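Long-range contacts in catalase (Exiguobacterium oxidotolerans, PDB 2J2M), which probably breaks hydrogen peroxide down into water and oxygen at a haem iron buried in each subunit: residues L131-I136 with S173-M178; L169-T174 with N419-A424; L278-D283 with S327-L332. One frame throughout, in Å; residues are numbered along the deposited sequence.

Contact 1: L131-I136 with S173-M178. With HEM (protoporphyrin IX containing Fe), chain E.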
# COMPACT_ATOMS: atom_id res chain seq x y z
N LEU A 131 -27.02 18.07 -11.29
CA LEU A 131 -28.38 17.91 -10.81
C LEU A 131 -28.48 18.42 -9.37
O LEU A 131 -27.58 18.17 -8.57
CB LEU A 131 -28.81 16.44 -10.92
CG LEU A 131 -28.71 15.76 -12.30
CD1 LEU A 131 -29.30 14.36 -12.24
CD2 LEU A 131 -29.40 16.59 -13.39
N PRO A 132 -29.55 19.17 -9.07
CA PRO A 132 -29.67 19.96 -7.86
C PRO A 132 -30.10 19.18 -6.60
O PRO A 132 -30.06 19.74 -5.50
CB PRO A 132 -30.73 21.01 -8.24
CG PRO A 132 -31.65 20.27 -9.15
CD PRO A 132 -30.74 19.33 -9.94
N VAL A 133 -30.45 17.90 -6.76
CA VAL A 133 -30.83 17.05 -5.63
C VAL A 133 -30.09 15.72 -5.66
O VAL A 133 -29.34 15.46 -6.62
CB VAL A 133 -32.37 16.85 -5.55
CG1 VAL A 133 -33.08 18.20 -5.46
CG2 VAL A 133 -32.88 16.09 -6.77
N PHE A 134 -30.27 14.90 -4.60
CA PHE A 134 -29.72 13.55 -4.54
C PHE A 134 -30.77 12.46 -4.27
O PHE A 134 -31.92 12.76 -3.89
CB PHE A 134 -28.57 13.46 -3.52
CG PHE A 134 -27.48 12.53 -3.95
CD1 PHE A 134 -27.21 11.38 -3.22
CD2 PHE A 134 -26.74 12.78 -5.11
CE1 PHE A 134 -26.18 10.49 -3.61
CE2 PHE A 134 -25.73 11.90 -5.54
CZ PHE A 134 -25.44 10.75 -4.76
N PHE A 135 -30.37 11.20 -4.48
CA PHE A 135 -31.28 10.06 -4.33
C PHE A 135 -31.64 9.81 -2.86
O PHE A 135 -32.71 9.28 -2.58
CB PHE A 135 -30.70 8.74 -4.89
CG PHE A 135 -30.22 8.80 -6.35
CD1 PHE A 135 -28.93 9.24 -6.67
CD2 PHE A 135 -31.03 8.34 -7.37
CE1 PHE A 135 -28.46 9.25 -7.98
CE2 PHE A 135 -30.58 8.32 -8.69
CZ PHE A 135 -29.28 8.79 -9.00
N ILE A 136 -30.75 10.18 -1.95
CA ILE A 136 -30.79 9.76 -0.54
C ILE A 136 -30.43 10.96 0.36
O ILE A 136 -29.92 11.97 -0.11
CB ILE A 136 -29.83 8.53 -0.23
CG1 ILE A 136 -28.36 8.83 -0.59
CG2 ILE A 136 -30.26 7.28 -0.95
CD1 ILE A 136 -27.38 7.86 0.03
N SER A 173 -35.89 8.81 -3.02
CA SER A 173 -35.18 8.90 -4.29
C SER A 173 -36.04 9.40 -5.45
O SER A 173 -35.51 9.66 -6.55
CB SER A 173 -34.67 7.52 -4.65
OG SER A 173 -35.79 6.74 -4.99
N THR A 174 -37.34 9.54 -5.22
CA THR A 174 -38.29 9.91 -6.27
C THR A 174 -37.89 11.21 -6.97
O THR A 174 -37.72 11.24 -8.18
CB THR A 174 -39.74 9.96 -5.69
OG1 THR A 174 -40.00 8.75 -4.97
CG2 THR A 174 -40.78 10.10 -6.76
N ASN A 175 -37.73 12.29 -6.22
CA ASN A 175 -37.28 13.57 -6.75
C ASN A 175 -36.05 13.52 -7.67
O ASN A 175 -36.06 14.13 -8.73
CB ASN A 175 -37.03 14.56 -5.59
CG ASN A 175 -37.17 16.01 -6.01
OD1 ASN A 175 -37.76 16.31 -7.03
ND2 ASN A 175 -36.65 16.91 -5.19
N MET A 176 -34.99 12.81 -7.25
CA MET A 176 -33.79 12.63 -8.07
C MET A 176 -34.11 11.86 -9.37
O MET A 176 -33.68 12.23 -10.49
CB MET A 176 -32.72 11.90 -7.25
CG MET A 176 -31.33 11.76 -7.93
SD MET A 176 -30.69 13.28 -8.68
CE MET A 176 -28.95 12.83 -8.64
N LEU A 177 -34.91 10.80 -9.22
CA LEU A 177 -35.39 10.07 -10.37
C LEU A 177 -36.05 11.01 -11.37
O LEU A 177 -35.79 10.87 -12.56
CB LEU A 177 -36.30 8.93 -9.93
CG LEU A 177 -35.74 7.50 -9.72
CD1 LEU A 177 -34.22 7.37 -9.49
CD2 LEU A 177 -36.47 6.82 -8.60
N MET A 178 -36.86 11.97 -10.91
CA MET A 178 -37.49 12.97 -11.79
C MET A 178 -36.49 13.76 -12.62
O MET A 178 -36.80 14.10 -13.76
CB MET A 178 -38.35 13.97 -11.02
CG MET A 178 -39.60 13.40 -10.41
SD MET A 178 -40.91 12.96 -11.59
CE MET A 178 -42.14 12.54 -10.35
CHA HEM E . -16.55 11.36 -5.52
CHB HEM E . -20.40 14.34 -5.91
CHC HEM E . -22.51 12.00 -2.25
CHD HEM E . -18.45 9.52 -1.42
C1A HEM E . -17.38 12.40 -5.92
C2A HEM E . -17.10 13.41 -6.95
C3A HEM E . -18.17 14.23 -7.05
C4A HEM E . -19.16 13.77 -6.11
CMA HEM E . -18.36 15.45 -7.98
CAA HEM E . -15.79 13.47 -7.76
CBA HEM E . -14.73 14.38 -7.14
CGA HEM E . -13.55 14.38 -8.08
O1A HEM E . -12.47 13.84 -7.72
O2A HEM E . -13.70 14.90 -9.22
C1B HEM E . -21.28 14.02 -4.92
C2B HEM E . -22.46 14.77 -4.53
C3B HEM E . -23.03 14.11 -3.52
C4B HEM E . -22.24 12.93 -3.24
CMB HEM E . -22.95 16.12 -5.13
CAB HEM E . -24.28 14.51 -2.72
CBB HEM E . -25.36 15.01 -3.31
C1C HEM E . -21.59 11.20 -1.63
C2C HEM E . -21.75 10.52 -0.36
C3C HEM E . -20.60 9.84 -0.14
C4C HEM E . -19.71 10.07 -1.27
CMC HEM E . -22.98 10.59 0.59
CAC HEM E . -20.25 8.93 1.06
CBC HEM E . -19.89 9.44 2.24
C1D HEM E . -17.56 9.74 -2.44
C2D HEM E . -16.25 9.12 -2.54
C3D HEM E . -15.65 9.70 -3.82
C4D HEM E . -16.65 10.61 -4.36
CMD HEM E . -15.59 8.12 -1.53
CAD HEM E . -14.26 9.41 -4.41
CBD HEM E . -13.37 10.61 -4.10
CGD HEM E . -11.90 10.32 -4.34
O1D HEM E . -11.47 9.14 -4.57
O2D HEM E . -11.13 11.31 -4.29
NA HEM E . -18.65 12.67 -5.44
NB HEM E . -21.18 12.90 -4.12
NC HEM E . -20.34 10.90 -2.15
ND HEM E . -17.74 10.60 -3.51
FE HEM E . -19.34 11.96 -3.62
O HOH W 1 -34.39 12.32 -4.37
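M176 packs on F135 and its loop neighbours in a buried, largely apolar contact between the loop that follows strand 122-129 and helix 174-180. The CG of M176 sits over the centre of the F135 ring, 3.4 Å from the centroid and 8° off the normal, a CH-pi contact. Its sulfur, 4.7 Å from that centroid, stands higher above the same face, a Met-aromatic contact. A bend at the second torsion of M176 (chi2 47°) brings SD to 3.3 Å from V133 O, and CE beyond it reaches L131 CD1 at 3.9 Å. L177 CD1 meets the ring from its edge, 3.8 Å from F135 CE2.

In the catalase fold this loop helps to wall the haem pocket: F134 lies with one face against a haem vinyl group, CD2 being 3.2 Å from HEM CBB, and F135 CD1 covers the opposite face. The helix thus backs a pocket wall through F135, one layer behind F134. On the backbone side, S173 CA makes a CA-H...O contact of 3.0 Å with F135 O, and a water bridges the segments, donating to F134 O and accepting from M176 N.

Contact 2: L169-T174 with N419-A424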
# COMPACT_ATOMS: atom_id res chain seq x y z
N LEU A 169 -37.57 1.06 -2.86
CA LEU A 169 -37.64 0.78 -1.42
C LEU A 169 -37.05 1.91 -0.58
O LEU A 169 -37.17 1.90 0.64
CB LEU A 169 -36.92 -0.54 -1.11
CG LEU A 169 -37.55 -1.84 -1.62
CD1 LEU A 169 -36.57 -3.03 -1.41
CD2 LEU A 169 -38.92 -2.10 -0.94
N ARG A 170 -36.40 2.86 -1.25
CA ARG A 170 -35.93 4.11 -0.63
C ARG A 170 -36.62 5.27 -1.32
O ARG A 170 -36.00 5.98 -2.13
CB ARG A 170 -34.41 4.22 -0.73
CG ARG A 170 -33.70 3.44 0.40
CD ARG A 170 -33.66 4.33 1.65
NE ARG A 170 -34.16 3.64 2.82
CZ ARG A 170 -34.42 4.20 4.00
NH1 ARG A 170 -34.23 5.50 4.22
NH2 ARG A 170 -34.90 3.44 4.97
N PRO A 171 -37.94 5.45 -1.05
CA PRO A 171 -38.79 6.34 -1.87
C PRO A 171 -38.44 7.82 -1.83
O PRO A 171 -38.93 8.56 -2.68
CB PRO A 171 -40.21 6.09 -1.34
CG PRO A 171 -40.06 5.45 -0.00
CD PRO A 171 -38.68 4.81 0.05
N GLU A 172 -37.59 8.25 -0.91
CA GLU A 172 -37.00 9.62 -1.00
C GLU A 172 -36.24 9.89 -2.31
O GLU A 172 -35.97 11.04 -2.67
CB GLU A 172 -36.10 9.95 0.21
CG GLU A 172 -34.75 9.17 0.30
CD GLU A 172 -34.89 7.84 1.05
OE1 GLU A 172 -33.87 7.38 1.63
OE2 GLU A 172 -36.00 7.27 1.09
N SER A 173 -35.89 8.81 -3.02
CA SER A 173 -35.18 8.90 -4.29
C SER A 173 -36.04 9.40 -5.45
O SER A 173 -35.51 9.66 -6.55
CB SER A 173 -34.67 7.52 -4.65
OG SER A 173 -35.79 6.74 -4.99
N THR A 174 -37.34 9.54 -5.22
CA THR A 174 -38.29 9.91 -6.27
C THR A 174 -37.89 11.21 -6.97
O THR A 174 -37.72 11.24 -8.18
CB THR A 174 -39.74 9.96 -5.69
OG1 THR A 174 -40.00 8.75 -4.97
CG2 THR A 174 -40.78 10.10 -6.76
N ASN A 419 -41.46 14.31 3.24
CA ASN A 419 -42.06 14.81 2.01
C ASN A 419 -41.37 14.17 0.78
O ASN A 419 -40.78 14.87 -0.06
CB ASN A 419 -42.00 16.34 1.98
CG ASN A 419 -42.83 16.95 0.88
OD1 ASN A 419 -43.45 16.25 0.07
ND2 ASN A 419 -42.86 18.26 0.85
N ASN A 420 -41.45 12.84 0.72
CA ASN A 420 -40.79 12.03 -0.31
C ASN A 420 -41.30 12.23 -1.74
O ASN A 420 -40.57 11.95 -2.71
CB ASN A 420 -40.89 10.53 0.05
CG ASN A 420 -39.96 10.14 1.20
OD1 ASN A 420 -38.95 10.80 1.46
ND2 ASN A 420 -40.29 9.05 1.87
N PHE A 421 -42.55 12.71 -1.86
CA PHE A 421 -43.28 12.71 -3.14
C PHE A 421 -43.78 14.10 -3.56
O PHE A 421 -44.02 14.36 -4.74
CB PHE A 421 -44.48 11.74 -3.07
CG PHE A 421 -44.12 10.36 -2.59
CD1 PHE A 421 -43.40 9.48 -3.41
CD2 PHE A 421 -44.50 9.93 -1.33
CE1 PHE A 421 -43.06 8.21 -2.98
CE2 PHE A 421 -44.15 8.65 -0.87
CZ PHE A 421 -43.44 7.79 -1.70
N GLY A 422 -43.92 14.99 -2.58
CA GLY A 422 -44.53 16.30 -2.78
C GLY A 422 -43.68 17.17 -3.66
O GLY A 422 -44.17 17.71 -4.67
N GLN A 423 -42.40 17.31 -3.31
CA GLN A 423 -41.54 18.18 -4.12
C GLN A 423 -41.23 17.57 -5.50
O GLN A 423 -41.19 18.30 -6.52
CB GLN A 423 -40.27 18.60 -3.39
CG GLN A 423 -39.56 19.67 -4.22
CD GLN A 423 -38.34 20.26 -3.58
OE1 GLN A 423 -37.22 19.84 -3.87
NE2 GLN A 423 -38.54 21.25 -2.72
N ALA A 424 -41.04 16.25 -5.53
CA ALA A 424 -40.91 15.50 -6.78
C ALA A 424 -42.06 15.81 -7.74
O ALA A 424 -41.84 16.06 -8.93
CB ALA A 424 -40.86 14.01 -6.49
O HOH W 2 -37.85 12.48 -3.16
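P171, in the turn after helix 160-169, and T174, at the start of helix 174-180, pack against F421 and A424 where helix 422-430 begins. In the apolar part, P171 CB approaches F421 CZ to 3.7 Å, and T174 CG2 lies 3.9 Å from A424 CB. The F421 ring is covered on one face by CB of its own neighbour N420, while P171 CB and T174 OG1 come at it obliquely. N462 of helix 453-466 touches both T174 and F421. L169 and R170 also pack on N386 and P385 of a neighbouring subunit.

Within 169-174 the polar groups brace the turn itself. T174 OG1 donates to P171 O at 2.5 Å, in the carbonyl plane, and T174 N gives that same oxygen a second bond. With chi1 at -50° the hydroxyl is turned back beside the backbone N, leaving CG2 to face A424. With a valine in its place, P171 O would probably lose its hydroxyl donor, and the turn is likely to be held less firmly. R170 NH1 forms a salt bridge with E172 OE1 at 3.2 Å, entering on the syn side of the carboxylate, 23° out of its plane. N420 lays its amide beside E172, with OD1 3.2 Å from E172 CB; this oxygen accepts from R137.

Between the two backbones, a water donates to N420 O at 2.8 Å and lies so close to E172 O that its exact position is doubtful.

Two acceptors cannot bond each other, so a water placed between these carbonyls probably provides the link between the backbones. The C-terminal helical region is therefore seated on this turn by close apolar packing and, probably, a water bridge, with R170, E172 and T174 bonded within the turn and N420 OD1 bonded to R137.

Contact 3: L278-D283 with S327-L332. With HEM (protoporphyrin IX containing Fe), chain E.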
# COMPACT_ATOMS: atom_id res chain seq x y z
N LEU A 278 -32.53 21.24 4.89
CA LEU A 278 -31.32 20.41 5.10
C LEU A 278 -31.42 18.99 4.50
O LEU A 278 -30.47 18.20 4.59
CB LEU A 278 -31.12 20.22 6.61
CG LEU A 278 -30.01 20.77 7.52
CD1 LEU A 278 -29.81 22.24 7.39
CD2 LEU A 278 -30.38 20.39 8.97
N ASP A 279 -32.59 18.65 3.94
CA ASP A 279 -32.78 17.37 3.25
C ASP A 279 -32.18 17.45 1.82
O ASP A 279 -32.64 18.23 0.99
CB ASP A 279 -34.30 17.03 3.24
CG ASP A 279 -34.65 15.75 2.47
OD1 ASP A 279 -33.74 15.06 1.96
OD2 ASP A 279 -35.85 15.41 2.39
N ALA A 280 -31.18 16.63 1.53
CA ALA A 280 -30.52 16.61 0.21
C ALA A 280 -31.34 16.06 -0.98
O ALA A 280 -30.91 16.13 -2.17
CB ALA A 280 -29.19 15.90 0.30
N THR A 281 -32.51 15.50 -0.67
CA THR A 281 -33.49 15.12 -1.71
C THR A 281 -34.34 16.31 -2.11
O THR A 281 -35.24 16.16 -2.96
CB THR A 281 -34.42 13.96 -1.26
OG1 THR A 281 -35.04 14.30 -0.03
CG2 THR A 281 -33.65 12.63 -1.08
N LYS A 282 -34.05 17.48 -1.53
CA LYS A 282 -34.87 18.69 -1.73
C LYS A 282 -34.13 19.82 -2.44
O LYS A 282 -32.97 20.07 -2.16
CB LYS A 282 -35.43 19.21 -0.39
CG LYS A 282 -36.36 18.21 0.33
CD LYS A 282 -37.59 17.84 -0.53
CE LYS A 282 -38.55 16.88 0.17
NZ LYS A 282 -37.96 15.54 0.52
N ASP A 283 -34.82 20.48 -3.36
CA ASP A 283 -34.30 21.64 -4.09
C ASP A 283 -34.83 22.94 -3.49
O ASP A 283 -35.84 22.93 -2.75
CB ASP A 283 -34.66 21.55 -5.58
CG ASP A 283 -33.82 22.48 -6.44
OD1 ASP A 283 -32.95 23.21 -5.89
OD2 ASP A 283 -34.02 22.50 -7.67
N SER A 327 -23.25 22.33 6.79
CA SER A 327 -24.54 22.21 7.42
C SER A 327 -24.72 20.83 8.07
O SER A 327 -23.98 19.88 7.76
CB SER A 327 -25.65 22.47 6.42
OG SER A 327 -25.76 21.40 5.50
N GLU A 328 -25.73 20.75 8.94
CA GLU A 328 -26.17 19.52 9.59
C GLU A 328 -26.72 18.46 8.61
O GLU A 328 -26.89 17.29 8.97
CB GLU A 328 -27.19 19.86 10.68
CG GLU A 328 -26.72 20.85 11.78
CD GLU A 328 -27.07 22.34 11.51
OE1 GLU A 328 -27.37 22.74 10.36
OE2 GLU A 328 -27.05 23.12 12.48
N ASP A 329 -26.98 18.85 7.37
CA ASP A 329 -27.37 17.90 6.28
C ASP A 329 -26.72 16.51 6.48
O ASP A 329 -25.49 16.40 6.45
CB ASP A 329 -27.01 18.50 4.91
CG ASP A 329 -27.49 17.63 3.72
OD1 ASP A 329 -27.32 16.39 3.79
OD2 ASP A 329 -27.99 18.19 2.71
N LYS A 330 -27.54 15.48 6.70
CA LYS A 330 -26.99 14.16 7.07
C LYS A 330 -26.29 13.40 5.94
O LYS A 330 -25.50 12.49 6.19
CB LYS A 330 -28.04 13.28 7.76
CG LYS A 330 -28.30 13.72 9.20
CD LYS A 330 -29.18 12.76 9.95
CE LYS A 330 -30.52 13.43 10.29
NZ LYS A 330 -31.27 12.71 11.35
N LEU A 331 -26.58 13.74 4.69
CA LEU A 331 -25.81 13.17 3.61
C LEU A 331 -24.42 13.88 3.55
O LEU A 331 -23.39 13.22 3.51
CB LEU A 331 -26.59 13.31 2.30
CG LEU A 331 -26.04 12.56 1.08
CD1 LEU A 331 -26.29 11.05 1.17
CD2 LEU A 331 -26.63 13.17 -0.21
N LEU A 332 -24.41 15.21 3.65
CA LEU A 332 -23.18 16.00 3.62
C LEU A 332 -22.22 15.60 4.74
O LEU A 332 -21.00 15.49 4.53
CB LEU A 332 -23.50 17.49 3.73
CG LEU A 332 -22.34 18.46 3.95
CD1 LEU A 332 -21.29 18.40 2.81
CD2 LEU A 332 -22.85 19.88 4.18
CHA HEM E . -16.55 11.36 -5.52
CHB HEM E . -20.40 14.34 -5.91
CHC HEM E . -22.51 12.00 -2.25
CHD HEM E . -18.45 9.52 -1.42
C1A HEM E . -17.38 12.40 -5.92
C2A HEM E . -17.10 13.41 -6.95
C3A HEM E . -18.17 14.23 -7.05
C4A HEM E . -19.16 13.77 -6.11
CMA HEM E . -18.36 15.45 -7.98
CAA HEM E . -15.79 13.47 -7.76
CBA HEM E . -14.73 14.38 -7.14
CGA HEM E . -13.55 14.38 -8.08
O1A HEM E . -12.47 13.84 -7.72
O2A HEM E . -13.70 14.90 -9.22
C1B HEM E . -21.28 14.02 -4.92
C2B HEM E . -22.46 14.77 -4.53
C3B HEM E . -23.03 14.11 -3.52
C4B HEM E . -22.24 12.93 -3.24
CMB HEM E . -22.95 16.12 -5.13
CAB HEM E . -24.28 14.51 -2.72
CBB HEM E . -25.36 15.01 -3.31
C1C HEM E . -21.59 11.20 -1.63
C2C HEM E . -21.75 10.52 -0.36
C3C HEM E . -20.60 9.84 -0.14
C4C HEM E . -19.71 10.07 -1.27
CMC HEM E . -22.98 10.59 0.59
CAC HEM E . -20.25 8.93 1.06
CBC HEM E . -19.89 9.44 2.24
C1D HEM E . -17.56 9.74 -2.44
C2D HEM E . -16.25 9.12 -2.54
C3D HEM E . -15.65 9.70 -3.82
C4D HEM E . -16.65 10.61 -4.36
CMD HEM E . -15.59 8.12 -1.53
CAD HEM E . -14.26 9.41 -4.41
CBD HEM E . -13.37 10.61 -4.10
CGD HEM E . -11.90 10.32 -4.34
O1D HEM E . -11.47 9.14 -4.57
O2D HEM E . -11.13 11.31 -4.29
NA HEM E . -18.65 12.67 -5.44
NB HEM E . -21.18 12.90 -4.12
NC HEM E . -20.34 10.90 -2.15
ND HEM E . -17.74 10.60 -3.51
FE HEM E . -19.34 11.96 -3.62
O HOH W 3 -30.56 16.09 6.42
O HOH W 4 -29.72 15.19 3.37
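The N-terminal cap of helix 330-346, which in catalases carries the proximal tyrosine ligand of the haem iron, is built against L278 and A280, and one of its residues, L331, lines the haem pocket. D329 is the N-cap. With CG anti to the backbone N (chi1 -175°), its carboxylate turns back over the helix start, where OD1 accepts from L331 N at 2.9 Å, nearly along the C-O bond, and from L332 N at 3.1 Å, from above the carboxylate plane.

Across the contact, A280 CB fits between the other carboxylate oxygen and L331, 3.8 Å from L331 CD2. The leucine's second methyl, CD1, rests 3.4 Å from HEM CMC, so one side chain spans loop and cofactor. Farther from the haem, L278 CD2 packs on E328 CB at 3.7 Å, the carboxylate of E328 being held by Y212 and K202.

The loop is shaped by an Asx turn within a type I beta turn from D279 to K282. D279 OD1 accepts from T281 N, and D279 OD2 forms salt bridges with K282 and R137.

Two waters link the segments. One donates to L278 O at 2.8 Å and accepts from K330 N; the other accepts from A280 N and lies 2.7 Å from D329 OD1.

L278 O and D329 OD2, only 3.1 Å apart, are both acceptors, a proximity that is likely to be unfavourable by itself. It is probably eased by separate donors: the water on L278 O, and H199 ND1 on D329 OD2. The amide donors and the positive end of the helix dipole would probably favour the ionised form of D329.

From the N terminus, contact 1 comes first: it closes a loop of 36 residues, half of them helical, by bringing the haem-side segment 131-136 to helix 174-180. Contact 2 begins on the segment where contact 1 ends, sharing S173 and T174, and closes a far longer loop of 244 residues that fastens the C-terminal helical region to the catalase core. Contact 3 is nested inside that loop and joins the segment before strand 292-302 to helix 330-346. Segment 278-283 connects all three: A280 O accepts from F134 N, T281 O from N175 ND2, and D283 N donates to Q423. Contacts 1 and 3 both reach the haem.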